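Local coordinates for ABC transporter, substrate-binding protein (PDB 4EDP) that probably captures a solute outside the cell membrane and delivers it to an ABC transporter for import, at residues A[177-182]-A[337-342]; A[187-192]-A[198-203]; A[61-66]-A[276-281]; A[107-112]-A[267-272]. All coordinates share one frame; numbering follows the deposited sequence. Where two conformers were deposited one is given.

Interaction 1: A[177-182]-A[337-342]; sequences NGPAMV and SVMDQW
Val182 lies over the indole of Trp342 in a CH-pi contact, a clear example of how one large aromatic can join two helices whose axes are well separated. CG1 sits 3.7 Å from the centroid of the six-membered ring of Trp342 and only 8° off its normal. The valine torsion accounts for this: chi1 of 174° sets CG1 opposite the backbone N and aims it at the ring, while CG2, on the other branch, reaches Trp342 CE3 at 4.0 Å. Val338, one turn earlier on the helix of the tryptophan, lays its CG2 over the opposite face, so the indole is sandwiched between two valines. The segments 178-182 and 337-342 cross at 78° with their axes 12.1 Å apart, and the ring spans that interval. They belong to helices 178-189 and 332-350, the latter close to the C-terminus and packed against one lobe of what the family identifies as a periplasmic-binding-protein fold. Looser apolar contacts come from Pro179. Its CA lies near the indole plane, 4.1 Å from CZ3 of Trp342, and its CB is 4.3 Å from that same CZ3. No hydrogen bond crosses between the two segments; NE1 of Trp342 donates to the backbone O of Asn197, and Phe202 adds an edge-to-face partner for the indole.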
# COMPACT_ATOMS: atom_id res chain seq x y z
N ASN A 177 -3.00 2.60 -5.66
CA ASN A 177 -2.32 1.96 -6.79
C ASN A 177 -2.25 2.71 -8.09
O ASN A 177 -1.86 2.15 -9.11
CB ASN A 177 -2.91 0.56 -6.94
CG ASN A 177 -2.58 -0.29 -5.73
OD1 ASN A 177 -1.41 -0.49 -5.42
ND2 ASN A 177 -3.60 -0.73 -5.01
N GLY A 178 -2.56 4.00 -8.04
CA GLY A 178 -2.45 4.84 -9.23
C GLY A 178 -1.03 4.91 -9.76
O GLY A 178 -0.79 4.69 -10.94
N PRO A 179 -0.06 5.21 -8.88
CA PRO A 179 1.34 5.25 -9.32
C PRO A 179 1.79 3.93 -9.93
O PRO A 179 2.49 3.93 -10.95
CB PRO A 179 2.10 5.57 -8.03
CG PRO A 179 1.13 6.44 -7.28
CD PRO A 179 -0.23 5.85 -7.56
N ALA A 180 1.40 2.81 -9.33
CA ALA A 180 1.74 1.51 -9.87
C ALA A 180 1.21 1.36 -11.30
O ALA A 180 1.91 0.82 -12.16
CB ALA A 180 1.18 0.37 -8.97
N MET A 181 -0.00 1.83 -11.55
CA MET A 181 -0.60 1.71 -12.86
C MET A 181 0.26 2.49 -13.90
O MET A 181 0.46 2.02 -15.03
CB MET A 181 -2.07 2.16 -12.81
CG MET A 181 -2.83 1.74 -14.01
SD MET A 181 -3.00 -0.06 -14.09
CE MET A 181 -2.95 -0.21 -15.88
N VAL A 182 0.78 3.65 -13.52
CA VAL A 182 1.65 4.44 -14.40
C VAL A 182 2.97 3.65 -14.62
O VAL A 182 3.50 3.62 -15.75
CB VAL A 182 1.94 5.85 -13.84
CG1 VAL A 182 2.96 6.59 -14.70
CG2 VAL A 182 0.65 6.67 -13.69
N SER A 337 7.20 13.99 -6.33
CA SER A 337 7.75 15.18 -6.98
C SER A 337 7.13 15.44 -8.36
O SER A 337 7.21 16.56 -8.88
CB SER A 337 9.29 15.12 -7.13
OG SER A 337 9.70 14.23 -8.17
N VAL A 338 6.51 14.42 -8.96
CA VAL A 338 5.88 14.56 -10.26
C VAL A 338 4.37 14.27 -10.24
O VAL A 338 3.73 14.25 -11.28
CB VAL A 338 6.53 13.62 -11.33
CG1 VAL A 338 7.97 14.04 -11.64
CG2 VAL A 338 6.47 12.13 -10.91
N MET A 339 3.81 14.12 -9.05
CA MET A 339 2.40 13.75 -8.90
C MET A 339 1.42 14.74 -9.54
O MET A 339 0.46 14.33 -10.18
CB MET A 339 2.06 13.54 -7.42
CG MET A 339 0.79 12.72 -7.20
SD MET A 339 0.93 11.06 -7.91
CE MET A 339 -0.71 10.42 -7.53
N ASP A 340 1.65 16.04 -9.39
CA ASP A 340 0.75 17.04 -9.97
C ASP A 340 0.72 16.86 -11.50
O ASP A 340 -0.35 16.90 -12.13
CB ASP A 340 1.13 18.47 -9.59
CG ASP A 340 0.87 18.78 -8.12
OD1 ASP A 340 0.16 18.01 -7.44
OD2 ASP A 340 1.38 19.81 -7.64
N GLN A 341 1.88 16.65 -12.08
CA GLN A 341 2.00 16.43 -13.52
C GLN A 341 1.26 15.16 -13.91
O GLN A 341 0.50 15.15 -14.89
CB GLN A 341 3.48 16.32 -13.91
CG GLN A 341 3.74 16.10 -15.40
CD GLN A 341 5.24 16.08 -15.73
OE1 GLN A 341 6.06 16.51 -14.93
NE2 GLN A 341 5.60 15.57 -16.91
N TRP A 342 1.47 14.10 -13.14
CA TRP A 342 0.83 12.80 -13.41
C TRP A 342 -0.69 12.88 -13.34
O TRP A 342 -1.38 12.37 -14.22
CB TRP A 342 1.37 11.74 -12.45
CG TRP A 342 2.70 11.20 -12.87
CD1 TRP A 342 3.61 11.79 -13.70
CD2 TRP A 342 3.34 10.02 -12.35
NE1 TRP A 342 4.74 11.01 -13.81
CE2 TRP A 342 4.61 9.93 -12.97
CE3 TRP A 342 2.96 9.02 -11.46
CZ2 TRP A 342 5.48 8.87 -12.73
CZ3 TRP A 342 3.83 7.97 -11.21
CH2 TRP A 342 5.08 7.91 -11.83

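Interaction 2: A[187-192]-A[198-203]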
# COMPACT_ATOMS: atom_id res chain seq x y z
N GLU A 187 6.63 0.10 -17.96
CA GLU A 187 7.26 -1.18 -18.33
C GLU A 187 6.93 -1.54 -19.77
O GLU A 187 7.81 -1.96 -20.51
CB GLU A 187 6.81 -2.35 -17.44
CG GLU A 187 7.07 -2.23 -15.97
CD GLU A 187 6.85 -3.59 -15.26
OE1 GLU A 187 7.50 -4.58 -15.68
OE2 GLU A 187 6.04 -3.66 -14.31
N LYS A 188 5.66 -1.38 -20.13
CA LYS A 188 5.15 -1.64 -21.48
C LYS A 188 5.92 -0.77 -22.48
O LYS A 188 6.38 -1.25 -23.52
CB LYS A 188 3.66 -1.31 -21.50
CG LYS A 188 2.88 -1.40 -22.85
CD LYS A 188 2.61 -2.81 -23.30
CE LYS A 188 1.65 -2.84 -24.48
NZ LYS A 188 2.08 -1.96 -25.58
N ALA A 189 6.11 0.50 -22.15
CA ALA A 189 6.86 1.42 -23.02
C ALA A 189 8.37 1.11 -23.08
O ALA A 189 9.06 1.45 -24.06
CB ALA A 189 6.66 2.87 -22.53
N GLY A 190 8.89 0.48 -22.04
CA GLY A 190 10.29 0.20 -21.96
C GLY A 190 11.13 1.42 -21.58
O GLY A 190 12.32 1.45 -21.84
N VAL A 191 10.50 2.42 -20.98
CA VAL A 191 11.22 3.62 -20.53
C VAL A 191 10.84 3.86 -19.07
O VAL A 191 9.68 4.09 -18.76
CB VAL A 191 10.88 4.88 -21.38
CG1 VAL A 191 11.59 6.14 -20.80
CG2 VAL A 191 11.24 4.67 -22.85
N ASP A 192 11.83 3.83 -18.18
CA ASP A 192 11.58 4.05 -16.75
C ASP A 192 11.04 5.46 -16.52
O ASP A 192 11.46 6.39 -17.19
CB ASP A 192 12.87 3.92 -15.94
CG ASP A 192 12.62 3.94 -14.45
OD1 ASP A 192 12.08 2.93 -13.91
OD2 ASP A 192 12.97 4.94 -13.79
N GLY A 198 7.77 9.96 -17.00
CA GLY A 198 6.56 9.20 -17.34
C GLY A 198 5.88 9.50 -18.66
O GLY A 198 4.79 8.97 -18.93
N GLU A 199 6.48 10.33 -19.50
CA GLU A 199 5.83 10.67 -20.77
C GLU A 199 5.50 9.44 -21.62
O GLU A 199 4.39 9.32 -22.16
CB GLU A 199 6.66 11.70 -21.53
CG GLU A 199 6.75 13.02 -20.79
CD GLU A 199 5.40 13.69 -20.59
OE1 GLU A 199 4.69 13.84 -21.60
OE2 GLU A 199 5.07 14.07 -19.45
N ALA A 200 6.44 8.50 -21.74
CA ALA A 200 6.20 7.29 -22.52
C ALA A 200 5.12 6.43 -21.87
O ALA A 200 4.31 5.83 -22.55
CB ALA A 200 7.50 6.48 -22.71
N ALA A 201 5.10 6.41 -20.54
CA ALA A 201 4.11 5.62 -19.82
C ALA A 201 2.73 6.18 -20.16
O ALA A 201 1.79 5.43 -20.40
CB ALA A 201 4.36 5.67 -18.32
N PHE A 202 2.62 7.51 -20.19
CA PHE A 202 1.33 8.11 -20.49
C PHE A 202 0.89 7.85 -21.92
O PHE A 202 -0.32 7.70 -22.16
CB PHE A 202 1.22 9.57 -20.03
CG PHE A 202 0.97 9.69 -18.55
CD1 PHE A 202 -0.28 9.45 -18.03
CD2 PHE A 202 1.99 10.02 -17.68
CE1 PHE A 202 -0.51 9.53 -16.67
CE2 PHE A 202 1.76 10.09 -16.32
CZ PHE A 202 0.50 9.85 -15.82
N LYS A 203 1.84 7.72 -22.86
CA LYS A 203 1.50 7.39 -24.24
C LYS A 203 0.95 5.96 -24.28
O LYS A 203 0.04 5.66 -25.07
CB LYS A 203 2.68 7.54 -25.19
CG LYS A 203 3.14 8.97 -25.43
CD LYS A 203 2.07 9.83 -26.11
CE LYS A 203 2.62 11.21 -26.46
NZ LYS A 203 1.62 12.06 -27.19
O HOH W 1 7.79 6.46 -18.93
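Ala200 presents its methyl to Ala189 and Val191 at the start of helix 199-208. Just before it, Gly198 occupies the N-cap position with a positive phi of 93°, a backbone shape that suits glycine, and its O accepts the first helical bond from Phe202 N. Ala200 follows: its CB lies 3.7 Å from Ala189 CB and 4.0 Å from Val191 CB, so one methyl packs against the methyl of Ala189 and the branching carbon of Val191. Its own N is bonded to the carboxylate of Asp196 in the preceding turn. At Ala201 the contact becomes polar through water, which donates to Val191 O at 3.0 Å and accepts a weak bond from Ala201 N at 3.1 Å. Phe202 packs between Val182 and helix 332-350. Across the contact, helix 178-189 ends in a Schellman motif with Gly190, phi 77°, as the C-prime residue, and this reversal brings Val191 back beside Ala189. Small side chains let the backbones come close, 5.9 Å between the CA atoms of Ala189 and Ala200; the chemistry implies a tight junction between the C-terminal end of helix 178-189 and the start of helix 199-208, made by small apolar groups, with water serving the backbone and a Lys188-Glu204 salt bridge also joining the helices.

Interaction 3: A[61-66]-A[276-281]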
# COMPACT_ATOMS: atom_id res chain seq x y z
N HIS A 61 4.70 -1.79 29.36
CA HIS A 61 5.56 -0.65 29.68
C HIS A 61 5.02 0.28 30.75
O HIS A 61 5.67 1.25 31.11
CB HIS A 61 5.86 0.15 28.41
CG HIS A 61 6.73 -0.58 27.44
ND1 HIS A 61 8.11 -0.51 27.48
CD2 HIS A 61 6.43 -1.39 26.40
CE1 HIS A 61 8.61 -1.25 26.51
NE2 HIS A 61 7.61 -1.80 25.84
N GLY A 62 3.84 -0.04 31.27
CA GLY A 62 3.22 0.78 32.30
C GLY A 62 2.99 2.21 31.84
O GLY A 62 3.39 3.15 32.53
N VAL A 63 2.35 2.36 30.68
CA VAL A 63 2.04 3.68 30.12
C VAL A 63 0.62 3.69 29.54
O VAL A 63 -0.02 2.64 29.41
CB VAL A 63 3.02 4.08 28.98
CG1 VAL A 63 4.44 4.05 29.48
CG2 VAL A 63 2.86 3.17 27.77
N GLU A 64 0.14 4.89 29.22
CA GLU A 64 -1.17 5.07 28.63
C GLU A 64 -1.03 5.44 27.15
O GLU A 64 -0.19 6.26 26.79
CB GLU A 64 -1.95 6.18 29.33
CG GLU A 64 -3.35 6.38 28.75
CD GLU A 64 -4.17 7.46 29.46
OE1 GLU A 64 -3.82 7.84 30.60
OE2 GLU A 64 -5.17 7.91 28.87
N ILE A 65 -1.83 4.81 26.29
CA ILE A 65 -1.81 5.13 24.87
C ILE A 65 -3.08 5.90 24.51
O ILE A 65 -4.19 5.58 24.96
CB ILE A 65 -1.62 3.88 23.98
CG1 ILE A 65 -0.18 3.37 24.17
CG2 ILE A 65 -1.84 4.21 22.50
CD1 ILE A 65 0.19 2.18 23.34
N VAL A 66 -2.89 6.99 23.78
CA VAL A 66 -3.97 7.84 23.33
C VAL A 66 -3.94 7.90 21.82
O VAL A 66 -2.89 8.17 21.22
CB VAL A 66 -3.84 9.25 23.91
CG1 VAL A 66 -4.72 10.23 23.15
CG2 VAL A 66 -4.17 9.24 25.39
N LYS A 276 10.51 10.14 22.76
CA LYS A 276 11.14 9.35 21.68
C LYS A 276 11.66 7.96 22.07
O LYS A 276 11.56 7.02 21.28
CB LYS A 276 12.21 10.18 20.98
CG LYS A 276 11.60 11.38 20.26
CD LYS A 276 12.63 12.19 19.52
CE LYS A 276 12.00 13.34 18.79
NZ LYS A 276 13.04 14.16 18.09
N ASP A 277 12.20 7.80 23.27
CA ASP A 277 12.68 6.47 23.67
C ASP A 277 11.53 5.47 23.62
O ASP A 277 11.69 4.37 23.09
CB ASP A 277 13.31 6.50 25.05
CG ASP A 277 14.64 7.20 25.06
OD1 ASP A 277 15.25 7.31 23.98
OD2 ASP A 277 15.07 7.63 26.14
N LEU A 278 10.37 5.86 24.16
CA LEU A 278 9.19 5.01 24.17
C LEU A 278 8.69 4.79 22.72
O LEU A 278 8.21 3.71 22.38
CB LEU A 278 8.08 5.66 25.01
CG LEU A 278 6.84 4.83 25.31
CD1 LEU A 278 7.19 3.65 26.21
CD2 LEU A 278 5.76 5.69 25.98
N ALA A 279 8.80 5.83 21.90
CA ALA A 279 8.40 5.76 20.49
C ALA A 279 9.23 4.70 19.77
O ALA A 279 8.68 3.89 19.01
CB ALA A 279 8.56 7.12 19.82
N TYR A 280 10.55 4.70 19.99
CA TYR A 280 11.41 3.69 19.39
C TYR A 280 11.02 2.28 19.86
O TYR A 280 10.98 1.36 19.06
CB TYR A 280 12.88 3.94 19.71
CG TYR A 280 13.56 4.92 18.79
CD1 TYR A 280 13.99 4.52 17.54
CD2 TYR A 280 13.80 6.23 19.18
CE1 TYR A 280 14.62 5.40 16.69
CE2 TYR A 280 14.44 7.12 18.33
CZ TYR A 280 14.85 6.70 17.09
OH TYR A 280 15.48 7.57 16.21
N GLU A 281 10.78 2.12 21.16
CA GLU A 281 10.37 0.83 21.70
C GLU A 281 9.10 0.35 21.02
O GLU A 281 8.95 -0.84 20.70
CB GLU A 281 10.17 0.90 23.23
CG GLU A 281 11.48 1.04 24.00
CD GLU A 281 11.28 1.25 25.49
OE1 GLU A 281 10.16 1.55 25.93
OE2 GLU A 281 12.27 1.14 26.23
O HOH W 2 9.58 1.53 28.60
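His61 and Glu281 approach each other without a direct hydrogen bond, a reminder that proximity of polar groups is not the same as bonding. Glu281 OE1 is 3.3 Å from His61 CE1 and equally near ND1, but the angle at ND1 is poor. The ring and carboxylate planes are turned 33° apart, and the oxygen meets the imidazole obliquely. A water makes the link instead, lying 2.8 Å from His61 ND1 and donating to Glu281 OE1 at 2.7 Å. The torsions prepare this meeting: His61 has its ring opposite the backbone carbonyl carbon (chi1 -68°), and Glu281, starting likewise, runs extended beyond CG so that its carboxylate arrives beside the imidazole. Next to the water bridge the contact is apolar. Leu278 has CG anti to its backbone N (chi1 -171°), which brings its branched end nearer to 61-66, and its CD2 meets Val63 CG1 tip to tip at 4.1 Å. Leu278 CD1 also comes within 4.3 Å of His61 CB. Phe57 and Leu37 lie against the same leucine. Gly62, with positive phi, turns the chain out of helix 46-61 into strand 65-69, which pairs in parallel with strand 37-41; the arrangement is a beta-alpha-beta crossover at the edge of an alpha/beta lobe, its helix-to-strand turn packed against helix 276-286.

Interaction 4: A[107-112]-A[267-272]. With ACT (acetate ion), chain H.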
# COMPACT_ATOMS: atom_id res chain seq x y z
N ASP A 107 11.47 12.39 12.34
CA ASP A 107 12.88 12.18 12.56
C ASP A 107 13.52 11.10 11.69
O ASP A 107 12.88 10.08 11.40
CB ASP A 107 13.14 11.64 13.98
CG ASP A 107 13.29 12.70 15.03
OD1 ASP A 107 13.27 13.92 14.72
OD2 ASP A 107 13.49 12.29 16.19
N LYS A 108 14.76 11.33 11.27
CA LYS A 108 15.51 10.29 10.55
C LYS A 108 15.84 9.34 11.71
O LYS A 108 16.36 9.77 12.73
CB LYS A 108 16.77 10.87 9.89
CG LYS A 108 17.53 9.88 9.01
CD LYS A 108 18.82 10.50 8.50
CE LYS A 108 19.64 9.55 7.63
NZ LYS A 108 18.99 9.25 6.33
N LEU A 109 15.52 8.06 11.56
CA LEU A 109 15.66 7.12 12.67
C LEU A 109 16.99 6.42 12.89
O LEU A 109 17.69 6.09 11.94
CB LEU A 109 14.58 6.06 12.56
CG LEU A 109 13.13 6.54 12.53
CD1 LEU A 109 12.20 5.32 12.49
CD2 LEU A 109 12.81 7.44 13.74
N ASP A 110 17.31 6.22 14.16
CA ASP A 110 18.51 5.50 14.56
C ASP A 110 18.08 4.05 14.65
O ASP A 110 17.50 3.62 15.64
CB ASP A 110 19.02 6.02 15.89
CG ASP A 110 20.22 5.25 16.39
OD1 ASP A 110 20.65 4.29 15.73
OD2 ASP A 110 20.73 5.63 17.47
N TYR A 111 18.34 3.29 13.59
CA TYR A 111 17.94 1.90 13.56
C TYR A 111 18.68 0.99 14.54
O TYR A 111 18.31 -0.19 14.68
CB TYR A 111 17.95 1.34 12.11
CG TYR A 111 16.70 1.70 11.35
CD1 TYR A 111 16.60 2.89 10.64
CD2 TYR A 111 15.58 0.88 11.41
CE1 TYR A 111 15.43 3.23 9.98
CE2 TYR A 111 14.43 1.20 10.75
CZ TYR A 111 14.34 2.37 10.04
OH TYR A 111 13.16 2.65 9.38
N SER A 112 19.69 1.51 15.23
CA SER A 112 20.37 0.70 16.24
C SER A 112 19.39 0.46 17.41
O SER A 112 19.59 -0.43 18.23
CB SER A 112 21.67 1.35 16.73
OG SER A 112 21.44 2.49 17.53
N ILE A 267 5.44 3.62 10.01
CA ILE A 267 5.30 4.31 11.30
C ILE A 267 6.51 5.22 11.46
O ILE A 267 7.66 4.76 11.36
CB ILE A 267 5.29 3.36 12.52
CG1 ILE A 267 4.29 2.23 12.35
CG2 ILE A 267 5.02 4.16 13.82
CD1 ILE A 267 4.37 1.16 13.43
N ASN A 268 6.24 6.50 11.71
CA ASN A 268 7.27 7.51 11.92
C ASN A 268 7.22 8.11 13.32
O ASN A 268 6.17 8.10 13.99
CB ASN A 268 7.07 8.64 10.91
CG ASN A 268 7.70 8.34 9.60
OD1 ASN A 268 8.91 8.56 9.44
ND2 ASN A 268 6.90 7.86 8.63
N ILE A 269 8.36 8.62 13.76
CA ILE A 269 8.46 9.31 15.03
C ILE A 269 8.41 10.81 14.74
O ILE A 269 9.20 11.33 13.95
CB ILE A 269 9.76 8.99 15.80
CG1 ILE A 269 9.82 7.51 16.17
CG2 ILE A 269 9.83 9.84 17.08
CD1 ILE A 269 11.06 7.09 16.99
N ASN A 270 7.47 11.51 15.37
CA ASN A 270 7.36 12.95 15.16
C ASN A 270 8.53 13.70 15.79
O ASN A 270 8.94 13.42 16.90
CB ASN A 270 6.03 13.49 15.66
CG ASN A 270 4.88 12.92 14.92
OD1 ASN A 270 4.69 11.70 14.90
ND2 ASN A 270 4.08 13.79 14.29
N LYS A 271 9.06 14.63 15.03
CA LYS A 271 10.22 15.40 15.45
C LYS A 271 9.97 16.19 16.74
O LYS A 271 10.88 16.36 17.55
CB LYS A 271 10.63 16.32 14.29
CG LYS A 271 11.92 17.07 14.50
CD LYS A 271 12.34 17.80 13.22
CE LYS A 271 12.70 16.83 12.11
NZ LYS A 271 13.09 17.54 10.86
N ASN A 272 8.72 16.61 16.96
CA ASN A 272 8.38 17.38 18.16
C ASN A 272 8.08 16.49 19.39
O ASN A 272 7.84 16.99 20.48
CB ASN A 272 7.18 18.30 17.84
CG ASN A 272 6.99 19.41 18.87
OD1 ASN A 272 7.95 19.98 19.38
ND2 ASN A 272 5.72 19.73 19.16
C ACT H . 14.17 16.23 7.37
O ACT H . 14.64 15.24 7.97
OXT ACT H . 14.04 17.26 8.07
CH3 ACT H . 13.79 16.20 5.91
O HOH W 3 10.44 8.71 11.79
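Asp107 N donates to Ile269 O, 3.0 Å away and nearly straight at 168°, tying the loop 107-112 to Ile269 of strand 262-269. That strand pairs antiparallel with both 89-93 and 135-145, within the alpha/beta architecture expected of a solute-binding protein of this family. A second first-shell contact is apolar: Leu109 CD2 lies 3.7 Å from Ile269 CD1, the two side chains crossing at a slant, with Tyr280 of helix 276-286 against both. The third is made by Asp107 OD1, which rests on the aliphatic part of Lys271, 3.4 Å from its CG. The charged ends of this pair do not meet: Asp107 OD2 is in a salt bridge with Lys276, while the lysine chain bends at its third torsion (chi3 -66°) and leads NZ elsewhere. There NZ bonds to Gly104 O and, at 3.0 Å, to OXT of an acetate ion, probably from the crystallisation liquor, which Tyr132 OH also holds. A water bridges the segments directly with three bonds: it donates to Asp107 O and to Asn268 OD1 and accepts from Ile269 N, so backbone groups of both segments share one solvent molecule.

One shell further, Asn268 OD1 is fixed in turn by Gly133 N. Beyond Leu109 the loop closes on itself in an Asx turn, in which Ser112 N and Ser112 OG reach Asp110 OD1 from the same face of its carboxylate, the hydroxyl at 2.7 Å.

Interactions 1 and 2 share helix 178-189 and lie side by side, while interactions 3 and 4 adjoin one another in another region of the chain, interactions 1 and 3 being on opposite sides of its centre. Interaction 1 is buried and rests on aromatic and aliphatic packing; interaction 2, partly buried, uses methyls and a water, and Gln341 with Glu199 probably joins the two by a hydrogen bond. Interaction 3 is a surface contact with a solvent bridge. Interaction 4, partly buried and involving a strand of the sheet, adds a direct backbone bond. Strand 262-269 and helix 276-286 follow each other in the chain, and Lys276 also ties that helix to the loop of Asp107.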